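Local coordinates for protein CrataBL (Crataeva tapia, PDB 4IHZ) that inhibits factor Xa and, more weakly, trypsin, and also acts as a lectin that binds glucose and N-acetylglucosamine and agglutinates erythrocytes, at residues A1-S13 with V49-V63. Residues are numbered along the deposited sequence; the frame is centred on the assembly and turned at random.
Sequences AILTGVPYYILPS and VPVIFTPQNSSLKVV
Tyr8 and Val51 form an antiparallel hydrogen-bonded pair in this Kunitz-type beta-trefoil. Val51 N reaches Tyr8 O at 2.8 Å, and Tyr8 N donates to Val51 O in return. A second pairing joins the N-terminal residues to the far end of 49-63 through a single bridge between Leu3 and Val62. Val63 N donates to Ile2 O at 2.8 Å, and Thr4 N to Lys61 O at 2.9 Å. The chain passes from one pairing to the other through a type II beta turn from Leu3 to Val6, with Gly5 at positive phi. One water bridges this turn to strand 52-55: it donates to Leu3 O and Val6 O and accepts from Phe53 N. Strand 8-12 also pairs antiparallel with 158-162, so it lies between that C-terminal strand and the backbone at Val51.

The Tyr8 side chain runs back toward the N-terminus, and its OH accepts a hydrogen bond from Leu3 N at 2.8 Å, which ties the tyrosine to the N-terminal arm. On the buried side, Ile2 CG2 lies 3.7 Å from Phe53 CD2. The torsion that sets this methyl anti to the backbone N (CG1 at chi1 -51°) also leaves it near Val63 CG2. Tyr8 CD2 meets the edge of the Phe53 ring, and the two side chains cross at about a right angle. Ile10 CD1 packs on Val51 CG2; Val51 also touches Ile71 and Trp86. Pro50 lies alongside Tyr9 in a CH-pi contact, its CG over one ring face, 4.1 Å from the centroid. Thr4 faces the 57-60 turn. Its OG1 donates to Leu60 O at 2.9 Å, approaching from above the carbonyl plane, 48° out of it.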
loop_
_atom_site.group_PDB
_atom_site.type_symbol
_atom_site.label_atom_id
_atom_site.label_comp_id
_atom_site.label_asym_id
_atom_site.label_seq_id
_atom_site.Cartn_x
_atom_site.Cartn_y
_atom_site.Cartn_z
ATOM N N ALA A 1 22.923 11.549 13.461
ATOM C CA ALA A 1 22.173 11.762 12.191
ATOM C C ALA A 1 20.968 10.817 12.067
ATOM O O ALA A 1 20.863 9.789 12.764
ATOM C CB ALA A 1 23.111 11.617 10.978
ATOM N N ILE A 2 20.061 11.193 11.178
ATOM C CA ILE A 2 18.930 10.368 10.797
ATOM C C ILE A 2 19.341 9.563 9.568
ATOM O O ILE A 2 19.753 10.127 8.555
ATOM C CB ILE A 2 17.696 11.262 10.516
ATOM C CG1 ILE A 2 17.465 12.219 11.709
ATOM C CG2 ILE A 2 16.476 10.404 10.207
ATOM C CD1 ILE A 2 16.487 13.362 11.424
ATOM N N LEU A 3 19.280 8.242 9.677
ATOM C CA LEU A 3 19.786 7.367 8.626
ATOM C C LEU A 3 18.687 6.866 7.707
ATOM O O LEU A 3 17.594 6.546 8.157
ATOM C CB LEU A 3 20.519 6.185 9.236
ATOM C CG LEU A 3 21.706 6.568 10.128
ATOM C CD1 LEU A 3 22.178 5.364 10.927
ATOM C CD2 LEU A 3 22.836 7.149 9.250
ATOM N N THR A 4 18.979 6.808 6.411
ATOM C CA THR A 4 18.040 6.273 5.437
ATOM C C THR A 4 17.780 4.801 5.701
ATOM O O THR A 4 18.701 4.074 6.049
ATOM C CB THR A 4 18.633 6.441 4.023
ATOM O OG1 THR A 4 18.780 7.837 3.754
ATOM C CG2 THR A 4 17.742 5.802 2.952
ATOM N N GLY A 5 16.514 4.382 5.579
ATOM C CA GLY A 5 16.158 2.962 5.654
ATOM C C GLY A 5 16.262 2.331 7.042
ATOM O O GLY A 5 16.304 1.095 7.170
ATOM N N VAL A 6 16.385 3.181 8.056
ATOM C CA VAL A 6 16.494 2.787 9.454
ATOM C C VAL A 6 15.203 3.281 10.130
ATOM O O VAL A 6 14.786 4.415 9.927
ATOM C CB VAL A 6 17.712 3.462 10.131
ATOM C CG1 VAL A 6 17.680 3.278 11.682
ATOM C CG2 VAL A 6 18.997 2.882 9.546
ATOM N N PRO A 7 14.554 2.426 10.934
ATOM C CA PRO A 7 13.281 2.824 11.516
ATOM C C PRO A 7 13.470 3.744 12.721
ATOM O O PRO A 7 14.359 3.530 13.547
ATOM C CB PRO A 7 12.672 1.510 11.999
ATOM C CG PRO A 7 13.873 0.608 12.241
ATOM C CD PRO A 7 14.872 1.017 11.153
ATOM N N TYR A 8 12.614 4.750 12.802
ATOM C CA TYR A 8 12.593 5.701 13.928
ATOM C C TYR A 8 11.207 5.876 14.465
ATOM O O TYR A 8 10.264 5.897 13.712
ATOM C CB TYR A 8 13.073 7.090 13.480
ATOM C CG TYR A 8 14.538 7.092 13.139
ATOM C CD1 TYR A 8 15.499 7.382 14.102
ATOM C CD2 TYR A 8 14.952 6.829 11.843
ATOM C CE1 TYR A 8 16.863 7.355 13.769
ATOM C CE2 TYR A 8 16.303 6.783 11.506
ATOM C CZ TYR A 8 17.240 7.089 12.466
ATOM O OH TYR A 8 18.583 7.029 12.131
ATOM N N TYR A 9 11.089 5.998 15.780
ATOM C CA TYR A 9 9.852 6.515 16.357
ATOM C C TYR A 9 9.831 8.023 16.360
ATOM O O TYR A 9 10.789 8.667 16.824
ATOM C CB TYR A 9 9.724 6.029 17.794
ATOM C CG TYR A 9 9.598 4.548 17.949
ATOM C CD1 TYR A 9 8.369 3.924 17.741
ATOM C CD2 TYR A 9 10.701 3.768 18.287
ATOM C CE1 TYR A 9 8.248 2.549 17.906
ATOM C CE2 TYR A 9 10.595 2.382 18.440
ATOM C CZ TYR A 9 9.354 1.799 18.233
ATOM O OH TYR A 9 9.175 0.461 18.402
ATOM N N ILE A 10 8.749 8.603 15.850
ATOM C CA ILE A 10 8.516 10.045 15.938
ATOM C C ILE A 10 7.852 10.322 17.283
ATOM O O ILE A 10 6.803 9.757 17.614
ATOM C CB ILE A 10 7.598 10.534 14.793
ATOM C CG1 ILE A 10 8.244 10.239 13.431
ATOM C CG2 ILE A 10 7.295 12.062 15.013
ATOM C CD1 ILE A 10 7.248 10.408 12.283
ATOM N N LEU A 11 8.478 11.176 18.089
ATOM C CA LEU A 11 7.937 11.451 19.415
ATOM C C LEU A 11 7.891 12.948 19.632
ATOM O O LEU A 11 8.780 13.652 19.153
ATOM C CB LEU A 11 8.831 10.807 20.482
ATOM C CG LEU A 11 8.737 9.272 20.445
ATOM C CD1 LEU A 11 9.962 8.699 21.076
ATOM C CD2 LEU A 11 7.467 8.825 21.220
ATOM N N PRO A 12 6.870 13.453 20.352
ATOM C CA PRO A 12 6.948 14.858 20.767
ATOM C C PRO A 12 8.233 15.108 21.551
ATOM O O PRO A 12 8.732 14.238 22.266
ATOM C CB PRO A 12 5.736 15.010 21.688
ATOM C CG PRO A 12 4.810 13.821 21.313
ATOM C CD PRO A 12 5.782 12.743 21.045
ATOM N N SER A 13 8.771 16.316 21.391
ATOM C CA SER A 13 10.029 16.650 22.029
ATOM C C SER A 13 9.986 16.513 23.533
ATOM O O SER A 13 11.018 16.215 24.130
ATOM C CB SER A 13 10.449 18.049 21.605
ATOM O OG SER A 13 10.977 17.922 20.299
ATOM N N VAL A 49 4.589 3.349 16.549
ATOM C CA VAL A 49 5.020 2.446 15.496
ATOM C C VAL A 49 6.079 3.222 14.714
ATOM O O VAL A 49 5.876 4.385 14.406
ATOM C CB VAL A 49 3.823 2.099 14.583
ATOM C CG1 VAL A 49 4.289 1.113 13.504
ATOM C CG2 VAL A 49 2.737 1.402 15.397
ATOM N N PRO A 50 7.211 2.602 14.383
ATOM C CA PRO A 50 8.245 3.392 13.722
ATOM C C PRO A 50 7.950 3.725 12.256
ATOM O O PRO A 50 6.999 3.196 11.631
ATOM C CB PRO A 50 9.482 2.484 13.740
ATOM C CG PRO A 50 9.121 1.243 14.475
ATOM C CD PRO A 50 7.597 1.194 14.524
ATOM N N VAL A 51 8.743 4.637 11.759
ATOM C CA VAL A 51 8.676 5.033 10.355
ATOM C C VAL A 51 10.065 4.901 9.712
ATOM O O VAL A 51 11.065 4.871 10.419
ATOM C CB VAL A 51 8.139 6.456 10.172
ATOM C CG1 VAL A 51 6.708 6.646 10.767
ATOM C CG2 VAL A 51 9.108 7.510 10.721
ATOM N N ILE A 52 10.104 4.928 8.370
ATOM C CA ILE A 52 11.336 4.944 7.637
ATOM C C ILE A 52 11.273 6.168 6.720
ATOM O O ILE A 52 10.217 6.450 6.114
ATOM C CB ILE A 52 11.504 3.618 6.827
ATOM C CG1 ILE A 52 11.926 2.500 7.793
ATOM C CG2 ILE A 52 12.566 3.812 5.742
ATOM C CD1 ILE A 52 11.989 1.157 7.167
ATOM N N PHE A 53 12.386 6.890 6.636
ATOM C CA PHE A 53 12.515 8.061 5.761
ATOM C C PHE A 53 13.282 7.693 4.522
ATOM O O PHE A 53 14.346 7.033 4.609
ATOM C CB PHE A 53 13.294 9.148 6.515
ATOM C CG PHE A 53 12.618 9.595 7.759
ATOM C CD1 PHE A 53 11.463 10.348 7.679
ATOM C CD2 PHE A 53 13.122 9.255 9.014
ATOM C CE1 PHE A 53 10.811 10.764 8.817
ATOM C CE2 PHE A 53 12.468 9.670 10.179
ATOM C CZ PHE A 53 11.314 10.427 10.077
ATOM N N THR A 54 12.721 8.052 3.374
ATOM C CA THR A 54 13.389 7.802 2.097
ATOM C C THR A 54 13.578 9.136 1.413
ATOM O O THR A 54 12.612 9.711 0.890
ATOM C CB THR A 54 12.549 6.871 1.190
ATOM O OG1 THR A 54 12.253 5.656 1.889
ATOM C CG2 THR A 54 13.350 6.529 -0.069
ATOM N N PRO A 55 14.829 9.652 1.412
ATOM C CA PRO A 55 15.061 10.919 0.701
ATOM C C PRO A 55 14.807 10.792 -0.809
ATOM O O PRO A 55 14.929 9.704 -1.386
ATOM C CB PRO A 55 16.554 11.188 0.917
ATOM C CG PRO A 55 16.984 10.298 2.052
ATOM C CD PRO A 55 16.078 9.086 1.972
ATOM N N GLN A 56 14.474 11.914 -1.425
ATOM C CA GLN A 56 14.246 11.973 -2.859
ATOM C C GLN A 56 15.475 11.499 -3.671
ATOM O O GLN A 56 15.332 10.861 -4.714
ATOM C CB GLN A 56 13.792 13.368 -3.245
ATOM C CG GLN A 56 13.533 13.518 -4.745
ATOM C CD GLN A 56 12.758 14.763 -5.043
ATOM O OE1 GLN A 56 12.985 15.821 -4.433
ATOM N NE2 GLN A 56 11.836 14.656 -5.990
ATOM N N ASN A 57 16.674 11.778 -3.178
ATOM C CA ASN A 57 17.850 11.038 -3.652
ATOM C C ASN A 57 17.996 9.780 -2.775
ATOM O O ASN A 57 18.626 9.813 -1.718
ATOM C CB ASN A 57 19.085 11.931 -3.575
ATOM C CG ASN A 57 20.306 11.319 -4.246
ATOM O OD1 ASN A 57 20.301 10.149 -4.652
ATOM N ND2 ASN A 57 21.371 12.116 -4.366
ATOM N N SER A 58 17.379 8.678 -3.202
ATOM C CA SER A 58 17.241 7.482 -2.343
ATOM C C SER A 58 18.573 6.740 -2.111
ATOM O O SER A 58 18.635 5.797 -1.305
ATOM C CB SER A 58 16.170 6.531 -2.896
ATOM O OG SER A 58 16.656 5.847 -4.051
ATOM N N SER A 59 19.620 7.183 -2.810
ATOM C CA SER A 59 20.980 6.654 -2.664
ATOM C C SER A 59 21.797 7.262 -1.498
ATOM O O SER A 59 22.870 6.741 -1.155
ATOM C CB SER A 59 21.735 6.811 -3.993
ATOM O OG SER A 59 23.124 7.078 -3.803
ATOM N N LEU A 60 21.314 8.366 -0.920
ATOM C CA LEU A 60 21.944 8.971 0.262
ATOM C C LEU A 60 21.806 8.049 1.478
ATOM O O LEU A 60 20.750 7.421 1.659
ATOM C CB LEU A 60 21.288 10.322 0.585
ATOM C CG LEU A 60 21.359 11.426 -0.472
ATOM C CD1 LEU A 60 20.320 12.498 -0.211
ATOM C CD2 LEU A 60 22.763 12.025 -0.533
ATOM N N LYS A 61 22.853 7.962 2.300
ATOM C CA LYS A 61 22.798 7.124 3.508
ATOM C C LYS A 61 22.322 7.891 4.748
ATOM O O LYS A 61 21.770 7.295 5.668
ATOM C CB LYS A 61 24.116 6.367 3.760
ATOM C CG LYS A 61 25.018 6.936 4.843
ATOM C CD LYS A 61 25.834 5.840 5.547
ATOM C CE LYS A 61 26.931 6.426 6.451
ATOM N NZ LYS A 61 26.421 7.289 7.576
ATOM N N VAL A 62 22.531 9.207 4.745
ATOM C CA VAL A 62 22.037 10.112 5.773
ATOM C C VAL A 62 20.880 10.901 5.172
ATOM O O VAL A 62 20.957 11.405 4.056
ATOM C CB VAL A 62 23.166 11.080 6.244
ATOM C CG1 VAL A 62 22.634 12.156 7.195
ATOM C CG2 VAL A 62 24.277 10.278 6.912
ATOM N N VAL A 63 19.790 10.982 5.917
ATOM C CA VAL A 63 18.647 11.778 5.524
ATOM C C VAL A 63 18.962 13.276 5.668
ATOM O O VAL A 63 19.218 13.739 6.770
ATOM C CB VAL A 63 17.448 11.417 6.426
ATOM C CG1 VAL A 63 16.250 12.302 6.135
ATOM C CG2 VAL A 63 17.096 9.936 6.287
HETATM O O HOH W 1 20.223 13.802 9.316
HETATM O O HOH W 2 14.799 6.254 8.031
HETATM O O HOH W 3 21.457 4.813 5.997
HETATM O O HOH W 4 6.520 6.967 14.836
#